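PDB 7JKA: m3DLH protein from Halieaceae bacterium, which probably hydrolyses lactones such as dienelactone, and may also cleave phosphotriesters, using an alpha/beta-hydrolase fold. Local coordinates for residues 15-20 with 118-123; 107-112 with 144-149; 209-214 with 232-237. All blocks are in the same frame, centred on the assembly; numbering follows the deposited sequence.

How the contacts relate
The three contacts lie in one chain built round the mixed sheet of an alpha/beta-hydrolase fold. Contacts 1 and 2 are neighbours, their centres 16 Å apart and their nearest atoms about 5 Å apart. Helix 101-116, used by contact 2, leads directly into the turn and strand 121-122 of contact 1, and the segments of the two contacts alternate along the chain. Contact 3 comes later in sequence and lies across the chain's centre from both, 30 Å from contact 1 and 27 Å from contact 2, centre to centre. Contact 1 joins strand 14-22 to the turn before strand 121-122, contact 2 joins helix 101-116 to the loop after helix 133-143, and contact 3 joins the C-terminal helix to the loop carrying the probable catalytic histidine.

Contact 1. Residues 15-20 with 118-123; sequences KHREIR and QPEVDA
Arg17 and Glu120 form the salt bridge that dominates this contact, the guanidinium meeting the carboxylate end-on. NH1 of Arg17 reaches Glu120 OE2 and NH2 reaches Glu120 OE1, both at 2.9 Å, the NH2 bond nearly straight (169°). The two planes are 39° apart: OE1 is met on its syn side, somewhat out of the carboxylate plane, and OE2 from above that plane.

A further hydrogen bond runs from Arg17 NH2 to Gln118 OE1 (2.8 Å), in the carbonyl plane and on a lone pair. NH2 is thus shared between a charged and a neutral acceptor, each near the guanidinium plane. A water accepts from Arg17 NE at 2.9 Å and returns a weak bond to Gln118 OE1. Arg17 gets there by placing CG between its backbone N and carbonyl carbon (chi1 71°), with the chain then running straight to NE.

Van der Waals contact is slight: the Ile19 CD1 methyl lies 3.7 Å from Gln118 OE1, against the amide whose NE2 is bound to Thr114 O. Trp34, on the adjoining strand, adds a cation-pi interaction to Arg17.

A leucine in place of Arg17 would probably leave the Glu120 carboxylate without its countercharge and Gln118 OE1 without its charged donor. Since both acceptors belong to the type I turn 118-121, the chemistry implies that one arginine secures this turn to edge strand 14-22 at the protein surface.

Contact 2. Residues 107-112 with 144-149; sequences LARAAL and SGASLG
Arg109 and Ala146 mark the nearest approach of the two backbones, their CA atoms 7.5 Å apart. Residues 107-112 are a regular part of helix 101-116, whereas 144-149 have no regular structure and run from the end of helix 133-143 toward strand 150-154. Gly145, with a phi of 92°, closes that helix in a Schellman motif, and the chain then turns so that the Ala146 methyl faces helix 101-116.

Leu112 supplies the buried side of the contact. Its CG stands anti to the backbone N (chi1 -178°), which carries the two methyls out to the loop: CD2 packs on Ala146 CB and CD1 on Leu148 CD2, each pair 3.8 Å apart. The leucine side chains slide past one another in opposite directions, CD2 of Leu148 lying close to both methyls of Leu112.

Arg109 covers the outer side. One face of its guanidinium is covered by Ala146 CA, which lies 4.0 Å above the plane, toward the rim, while NE approaches the alanine methyl. At the guanidinium edge a water accepts from Arg109 NH2 (2.9 Å) and gives a weak bond to Ser144 O. The Ser144 hydroxyl is hydrogen-bonded to Leu141 O, in the last turn of helix 133-143.

Leu112 also touches Val46 of strand 42-48, and Ala146 and Leu148 rest on Leu141. The arrangement belongs to the layered alpha/beta-hydrolase fold: a helix over the central sheet packs beside the loop that leaves the helix following the probable nucleophile elbow.

Contact 3. Residues 209-214 with 232-237; sequences GNAAHS and PLTEAR
Ala211 and Thr234 make up the close-packed part of this contact, where the loop after strand 203-208 meets the first turn of helix 232-250. Their CA atoms, 6.6 Å apart, are the nearest between the two segments, and both residues are buried. The Ala211 methyl is met by both branches of the threonine, CB lying 3.6 Å from Thr234 OG1 and 3.8 Å from Thr234 CG2. A chi1 of -60° sets OG1 beside the threonine's backbone N and CG2 anti to it, which turns the fork toward the alanine. Although OG1 touches only carbon across this contact, including Asn210 CB at 3.8 Å, its polar need is met by Glu231 OE2, just ahead of the helix.

On the solvent side the fit is looser and is carried by exposed side chains. Asn210 ND2 lies 3.9 Å from Leu233 CD2 and 3.6 Å from Arg237 NH1. The asparagine and arginine side chains cross at about a right angle, yet their amide and guanidinium planes are only 23° apart. As both nitrogens are donors, this approach is contact without a bond between them. Within the helix, Leu233 CG sits over the centre of one guanidinium face of Arg237, 3.6 Å above it, and so backs the arginine as it runs out in an extended chain beside Asn210.

Thr234 and Arg237 also touch Tyr208 at the end of strand 203-208, and Thr234 reaches Phe215. The same loop continues to His213, whose ND1 is bonded to Asp181 and which touches Cys132, consistent with the Cys-His-Asp triad of dienelactone hydrolases. The C-terminal helix thus packs on the loop between the sheet's last strand and the probable catalytic histidine.

Contact 1. Residues 15-20 with 118-123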
loop_
_atom_site.group_PDB
_atom_site.type_symbol
_atom_site.label_atom_id
_atom_site.label_comp_id
_atom_site.label_asym_id
_atom_site.label_seq_id
_atom_site.Cartn_x
_atom_site.Cartn_y
_atom_site.Cartn_z
ATOM N N LYS A 15 7.757 14.686 11.990
ATOM C CA LYS A 15 7.113 14.297 13.232
ATOM C C LYS A 15 6.278 13.056 12.984
ATOM O O LYS A 15 5.946 12.733 11.843
ATOM C CB LYS A 15 6.221 15.430 13.758
ATOM C CG LYS A 15 7.037 16.584 14.264
ATOM C CD LYS A 15 6.216 17.659 14.975
ATOM C CE LYS A 15 5.486 17.113 16.214
ATOM N NZ LYS A 15 6.395 16.750 17.323
ATOM N N HIS A 16 5.949 12.360 14.065
ATOM C CA HIS A 16 4.992 11.275 13.975
ATOM C C HIS A 16 4.119 11.279 15.214
ATOM O O HIS A 16 4.520 11.743 16.288
ATOM C CB HIS A 16 5.671 9.905 13.789
ATOM C CG HIS A 16 6.618 9.547 14.889
ATOM N ND1 HIS A 16 6.367 8.528 15.783
ATOM C CD2 HIS A 16 7.810 10.081 15.251
ATOM C CE1 HIS A 16 7.368 8.444 16.641
ATOM N NE2 HIS A 16 8.255 9.377 16.343
ATOM N N ARG A 17 2.920 10.712 15.053
ATOM C CA ARG A 17 2.027 10.549 16.189
ATOM C C ARG A 17 1.212 9.283 15.989
ATOM O O ARG A 17 0.877 8.900 14.859
ATOM C CB ARG A 17 1.112 11.768 16.401
ATOM C CG ARG A 17 0.007 11.976 15.379
ATOM C CD ARG A 17 -0.756 13.257 15.718
ATOM N NE ARG A 17 -1.845 13.568 14.782
ATOM C CZ ARG A 17 -1.752 14.478 13.820
ATOM N NH1 ARG A 17 -0.624 15.181 13.664
ATOM N NH2 ARG A 17 -2.790 14.710 13.030
ATOM N N GLU A 18 0.937 8.613 17.098
ATOM C CA GLU A 18 0.062 7.457 17.079
ATOM C C GLU A 18 -1.357 7.898 16.753
ATOM O O GLU A 18 -1.821 8.939 17.228
ATOM C CB GLU A 18 0.109 6.764 18.441
ATOM C CG GLU A 18 -0.603 5.455 18.518
ATOM C CD GLU A 18 -0.265 4.715 19.792
ATOM O OE1 GLU A 18 -1.001 4.880 20.787
ATOM O OE2 GLU A 18 0.751 3.988 19.797
ATOM N N ILE A 19 -2.042 7.113 15.926
ATOM C CA ILE A 19 -3.434 7.371 15.565
ATOM C C ILE A 19 -4.231 6.116 15.890
ATOM O O ILE A 19 -3.953 5.049 15.340
ATOM C CB ILE A 19 -3.609 7.713 14.079
ATOM C CG1 ILE A 19 -2.609 8.784 13.614
ATOM C CG2 ILE A 19 -5.017 8.174 13.840
ATOM C CD1 ILE A 19 -3.134 10.167 13.772
ATOM N N ARG A 20 -5.251 6.245 16.724
ATOM C CA ARG A 20 -6.135 5.126 17.034
ATOM C C ARG A 20 -7.419 5.289 16.231
ATOM O O ARG A 20 -7.984 6.382 16.174
ATOM C CB ARG A 20 -6.410 5.066 18.539
ATOM C CG ARG A 20 -5.117 4.830 19.277
ATOM C CD ARG A 20 -5.277 4.469 20.732
ATOM N NE ARG A 20 -3.970 4.066 21.238
ATOM C CZ ARG A 20 -3.597 2.815 21.492
ATOM N NH1 ARG A 20 -4.444 1.801 21.333
ATOM N NH2 ARG A 20 -2.361 2.587 21.930
ATOM N N GLN A 118 -7.367 13.856 9.462
ATOM C CA GLN A 118 -6.287 14.610 10.095
ATOM C C GLN A 118 -6.218 16.032 9.530
ATOM O O GLN A 118 -6.399 16.233 8.319
ATOM C CB GLN A 118 -4.941 13.902 9.899
ATOM C CG GLN A 118 -4.946 12.453 10.434
ATOM C CD GLN A 118 -5.518 12.362 11.836
ATOM O OE1 GLN A 118 -5.114 13.100 12.734
ATOM N NE2 GLN A 118 -6.496 11.470 12.029
ATOM N N PRO A 119 -5.947 17.029 10.381
ATOM C CA PRO A 119 -5.956 18.427 9.912
ATOM C C PRO A 119 -4.881 18.741 8.886
ATOM O O PRO A 119 -5.042 19.705 8.118
ATOM C CB PRO A 119 -5.755 19.244 11.202
ATOM C CG PRO A 119 -5.220 18.281 12.219
ATOM C CD PRO A 119 -5.785 16.931 11.843
ATOM N N GLU A 120 -3.812 17.944 8.826
ATOM C CA GLU A 120 -2.743 18.145 7.849
ATOM C C GLU A 120 -3.158 17.826 6.417
ATOM O O GLU A 120 -2.466 18.244 5.479
ATOM C CB GLU A 120 -1.554 17.265 8.221
ATOM C CG GLU A 120 -0.841 17.657 9.511
ATOM C CD GLU A 120 -1.496 17.131 10.772
ATOM O OE1 GLU A 120 -2.522 16.424 10.679
ATOM O OE2 GLU A 120 -0.994 17.476 11.874
ATOM N N VAL A 121 -4.241 17.077 6.213
ATOM C CA VAL A 121 -4.422 16.360 4.951
ATOM C C VAL A 121 -5.409 17.074 4.041
ATOM O O VAL A 121 -6.518 17.437 4.457
ATOM C CB VAL A 121 -4.884 14.921 5.224
ATOM C CG1 VAL A 121 -5.328 14.243 3.935
ATOM C CG2 VAL A 121 -3.785 14.130 5.890
ATOM N N ASP A 122 -5.032 17.189 2.767
ATOM C CA ASP A 122 -5.900 17.680 1.700
ATOM C C ASP A 122 -6.722 16.508 1.161
ATOM O O ASP A 122 -6.179 15.616 0.508
ATOM C CB ASP A 122 -5.019 18.305 0.617
ATOM C CG ASP A 122 -5.800 18.876 -0.546
ATOM O OD1 ASP A 122 -7.028 18.711 -0.626
ATOM O OD2 ASP A 122 -5.163 19.548 -1.394
ATOM N N ALA A 123 -8.039 16.511 1.429
ATOM C CA ALA A 123 -8.894 15.409 1.002
ATOM C C ALA A 123 -9.001 15.288 -0.513
ATOM O O ALA A 123 -9.468 14.257 -1.002
ATOM C CB ALA A 123 -10.284 15.587 1.609
HETATM O O HOH W 1 -4.347 12.711 15.967
#

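Contact 2. Residues 107-112 with 144-149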
loop_
_atom_site.group_PDB
_atom_site.type_symbol
_atom_site.label_atom_id
_atom_site.label_comp_id
_atom_site.label_asym_id
_atom_site.label_seq_id
_atom_site.Cartn_x
_atom_site.Cartn_y
_atom_site.Cartn_z
ATOM N N LEU A 107 -11.222 -2.501 6.823
ATOM C CA LEU A 107 -10.040 -2.046 7.549
ATOM C C LEU A 107 -9.190 -1.114 6.684
ATOM O O LEU A 107 -8.509 -0.227 7.210
ATOM C CB LEU A 107 -9.229 -3.240 8.076
ATOM C CG LEU A 107 -8.413 -4.149 7.158
ATOM C CD1 LEU A 107 -7.081 -3.525 6.782
ATOM C CD2 LEU A 107 -8.239 -5.523 7.870
ATOM N N ALA A 108 -9.204 -1.307 5.356
ATOM C CA ALA A 108 -8.466 -0.396 4.480
ATOM C C ALA A 108 -9.159 0.963 4.402
ATOM O O ALA A 108 -8.512 2.013 4.481
ATOM C CB ALA A 108 -8.340 -1.005 3.091
ATOM N N ARG A 109 -10.485 0.953 4.291
ATOM C CA ARG A 109 -11.227 2.206 4.248
ATOM C C ARG A 109 -11.137 2.950 5.579
ATOM O O ARG A 109 -11.096 4.190 5.595
ATOM C CB ARG A 109 -12.677 1.915 3.864
ATOM C CG ARG A 109 -13.381 3.093 3.270
ATOM C CD ARG A 109 -14.032 2.760 1.937
ATOM N NE ARG A 109 -14.518 3.992 1.339
ATOM C CZ ARG A 109 -15.429 4.065 0.379
ATOM N NH1 ARG A 109 -15.799 5.261 -0.069
ATOM N NH2 ARG A 109 -15.986 2.959 -0.112
ATOM N N ALA A 110 -11.076 2.217 6.699
ATOM C CA ALA A 110 -10.903 2.868 7.995
ATOM C C ALA A 110 -9.578 3.608 8.064
ATOM O O ALA A 110 -9.517 4.724 8.596
ATOM C CB ALA A 110 -10.994 1.843 9.124
ATOM N N ALA A 111 -8.517 3.034 7.489
ATOM C CA ALA A 111 -7.247 3.755 7.441
ATOM C C ALA A 111 -7.355 5.006 6.572
ATOM O O ALA A 111 -6.905 6.081 6.966
ATOM C CB ALA A 111 -6.122 2.830 6.961
ATOM N N LEU A 112 -8.010 4.910 5.406
ATOM C CA LEU A 112 -8.135 6.099 4.555
ATOM C C LEU A 112 -8.964 7.175 5.245
ATOM O O LEU A 112 -8.613 8.365 5.222
ATOM C CB LEU A 112 -8.785 5.724 3.214
ATOM C CG LEU A 112 -8.924 6.873 2.208
ATOM C CD1 LEU A 112 -7.566 7.489 1.902
ATOM C CD2 LEU A 112 -9.608 6.384 0.946
ATOM N N SER A 144 -12.816 -0.818 -4.144
ATOM C CA SER A 144 -14.023 -0.479 -3.384
ATOM C C SER A 144 -14.654 0.818 -3.861
ATOM O O SER A 144 -15.805 1.116 -3.494
ATOM C CB SER A 144 -13.690 -0.358 -1.897
ATOM O OG SER A 144 -13.121 0.915 -1.611
ATOM N N GLY A 145 -13.930 1.597 -4.662
ATOM C CA GLY A 145 -14.447 2.858 -5.153
ATOM C C GLY A 145 -14.093 4.041 -4.298
ATOM O O GLY A 145 -14.719 5.103 -4.434
ATOM N N ALA A 146 -13.110 3.894 -3.419
ATOM C CA ALA A 146 -12.675 4.990 -2.571
ATOM C C ALA A 146 -12.093 6.129 -3.404
ATOM O O ALA A 146 -11.585 5.943 -4.524
ATOM C CB ALA A 146 -11.653 4.476 -1.554
ATOM N N SER A 147 -12.168 7.331 -2.850
ATOM C CA SER A 147 -11.709 8.524 -3.552
ATOM C C SER A 147 -10.199 8.622 -3.363
ATOM O O SER A 147 -9.709 9.183 -2.384
ATOM C CB SER A 147 -12.423 9.765 -3.033
ATOM O OG SER A 147 -11.962 10.909 -3.722
ATOM N N LEU A 148 -9.456 8.052 -4.311
ATOM C CA LEU A 148 -7.989 8.038 -4.318
ATOM C C LEU A 148 -7.509 8.475 -5.683
ATOM O O LEU A 148 -7.993 7.969 -6.698
ATOM C CB LEU A 148 -7.408 6.646 -4.057
ATOM C CG LEU A 148 -7.606 5.975 -2.720
ATOM C CD1 LEU A 148 -7.237 4.506 -2.841
ATOM C CD2 LEU A 148 -6.732 6.663 -1.682
ATOM N N GLY A 149 -6.533 9.385 -5.713
ATOM C CA GLY A 149 -5.991 9.817 -6.985
ATOM C C GLY A 149 -4.923 8.898 -7.543
ATOM O O GLY A 149 -4.697 8.905 -8.757
HETATM O O HOH W 2 -17.704 3.607 -2.375
#

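Contact 3. Residues 209-214 with 232-237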
loop_
_atom_site.group_PDB
_atom_site.type_symbol
_atom_site.label_atom_id
_atom_site.label_comp_id
_atom_site.label_asym_id
_atom_site.label_seq_id
_atom_site.Cartn_x
_atom_site.Cartn_y
_atom_site.Cartn_z
ATOM N N GLY A 209 13.326 -6.430 -13.784
ATOM C CA GLY A 209 13.985 -7.701 -13.973
ATOM C C GLY A 209 14.888 -8.120 -12.835
ATOM O O GLY A 209 15.034 -9.314 -12.560
ATOM N N ASN A 210 15.505 -7.164 -12.156
ATOM C CA ASN A 210 16.489 -7.535 -11.143
ATOM C C ASN A 210 15.864 -8.232 -9.934
ATOM O O ASN A 210 16.572 -8.899 -9.179
ATOM C CB ASN A 210 17.233 -6.289 -10.643
ATOM C CG ASN A 210 18.134 -5.655 -11.693
ATOM O OD1 ASN A 210 18.587 -6.303 -12.646
ATOM N ND2 ASN A 210 18.413 -4.367 -11.501
ATOM N N ALA A 211 14.563 -8.099 -9.739
ATOM C CA ALA A 211 13.982 -8.141 -8.406
ATOM C C ALA A 211 13.030 -9.314 -8.213
ATOM O O ALA A 211 12.338 -9.743 -9.141
ATOM C CB ALA A 211 13.236 -6.852 -8.127
ATOM N N ALA A 212 12.963 -9.788 -6.966
ATOM C CA ALA A 212 12.017 -10.832 -6.590
ATOM C C ALA A 212 11.018 -10.271 -5.591
ATOM O O ALA A 212 10.703 -9.082 -5.646
ATOM C CB ALA A 212 12.752 -12.046 -6.013
ATOM N N HIS A 213 10.526 -11.088 -4.665
ATOM C CA HIS A 213 9.626 -10.564 -3.650
ATOM C C HIS A 213 10.397 -9.762 -2.604
ATOM O O HIS A 213 11.598 -9.962 -2.391
ATOM C CB HIS A 213 8.857 -11.698 -2.973
ATOM C CG HIS A 213 7.529 -11.282 -2.421
ATOM N ND1 HIS A 213 6.461 -10.950 -3.227
ATOM C CD2 HIS A 213 7.096 -11.154 -1.145
ATOM C CE1 HIS A 213 5.425 -10.635 -2.472
ATOM N NE2 HIS A 213 5.785 -10.749 -1.206
ATOM N N SER A 214 9.689 -8.824 -1.969
ATOM C CA SER A 214 10.205 -8.046 -0.843
ATOM C C SER A 214 11.432 -7.222 -1.226
ATOM O O SER A 214 12.307 -6.973 -0.389
ATOM C CB SER A 214 10.510 -8.949 0.351
ATOM O OG SER A 214 9.306 -9.573 0.761
ATOM N N PRO A 232 18.400 -3.075 -3.990
ATOM C CA PRO A 232 18.403 -1.620 -3.774
ATOM C C PRO A 232 18.184 -0.827 -5.047
ATOM O O PRO A 232 17.580 0.248 -4.986
ATOM C CB PRO A 232 19.785 -1.350 -3.153
ATOM C CG PRO A 232 20.617 -2.492 -3.576
ATOM C CD PRO A 232 19.706 -3.683 -3.692
ATOM N N LEU A 233 18.633 -1.323 -6.202
ATOM C CA LEU A 233 18.407 -0.589 -7.443
ATOM C C LEU A 233 16.920 -0.500 -7.757
ATOM O O LEU A 233 16.395 0.576 -8.077
ATOM C CB LEU A 233 19.172 -1.264 -8.581
ATOM C CG LEU A 233 19.437 -0.458 -9.854
ATOM C CD1 LEU A 233 19.928 0.938 -9.520
ATOM C CD2 LEU A 233 20.455 -1.194 -10.727
ATOM N N THR A 234 16.217 -1.632 -7.667
ATOM C CA THR A 234 14.779 -1.642 -7.904
ATOM C C THR A 234 14.036 -0.858 -6.834
ATOM O O THR A 234 13.037 -0.191 -7.135
ATOM C CB THR A 234 14.264 -3.083 -7.952
ATOM O OG1 THR A 234 14.916 -3.788 -9.023
ATOM C CG2 THR A 234 12.768 -3.101 -8.177
ATOM N N GLU A 235 14.507 -0.913 -5.586
ATOM C CA GLU A 235 13.897 -0.075 -4.553
ATOM C C GLU A 235 13.938 1.391 -4.954
ATOM O O GLU A 235 12.927 2.095 -4.900
ATOM C CB GLU A 235 14.591 -0.278 -3.203
ATOM C CG GLU A 235 13.909 0.608 -2.139
ATOM C CD GLU A 235 14.631 0.642 -0.809
ATOM O OE1 GLU A 235 15.871 0.466 -0.799
ATOM O OE2 GLU A 235 13.955 0.862 0.228
ATOM N N ALA A 236 15.091 1.860 -5.427
ATOM C CA ALA A 236 15.222 3.261 -5.796
ATOM C C ALA A 236 14.406 3.591 -7.037
ATOM O O ALA A 236 13.714 4.620 -7.086
ATOM C CB ALA A 236 16.694 3.587 -6.019
ATOM N N ARG A 237 14.482 2.740 -8.057
ATOM C CA ARG A 237 13.745 3.014 -9.290
ATOM C C ARG A 237 12.240 3.062 -9.050
ATOM O O ARG A 237 11.542 3.940 -9.577
ATOM C CB ARG A 237 14.059 1.950 -10.343
ATOM C CG ARG A 237 15.465 2.022 -10.907
ATOM C CD ARG A 237 15.790 0.717 -11.587
ATOM N NE ARG A 237 17.031 0.839 -12.319
ATOM C CZ ARG A 237 17.589 -0.172 -12.986
ATOM N NH1 ARG A 237 17.015 -1.364 -13.005
ATOM N NH2 ARG A 237 18.720 0.025 -13.652
#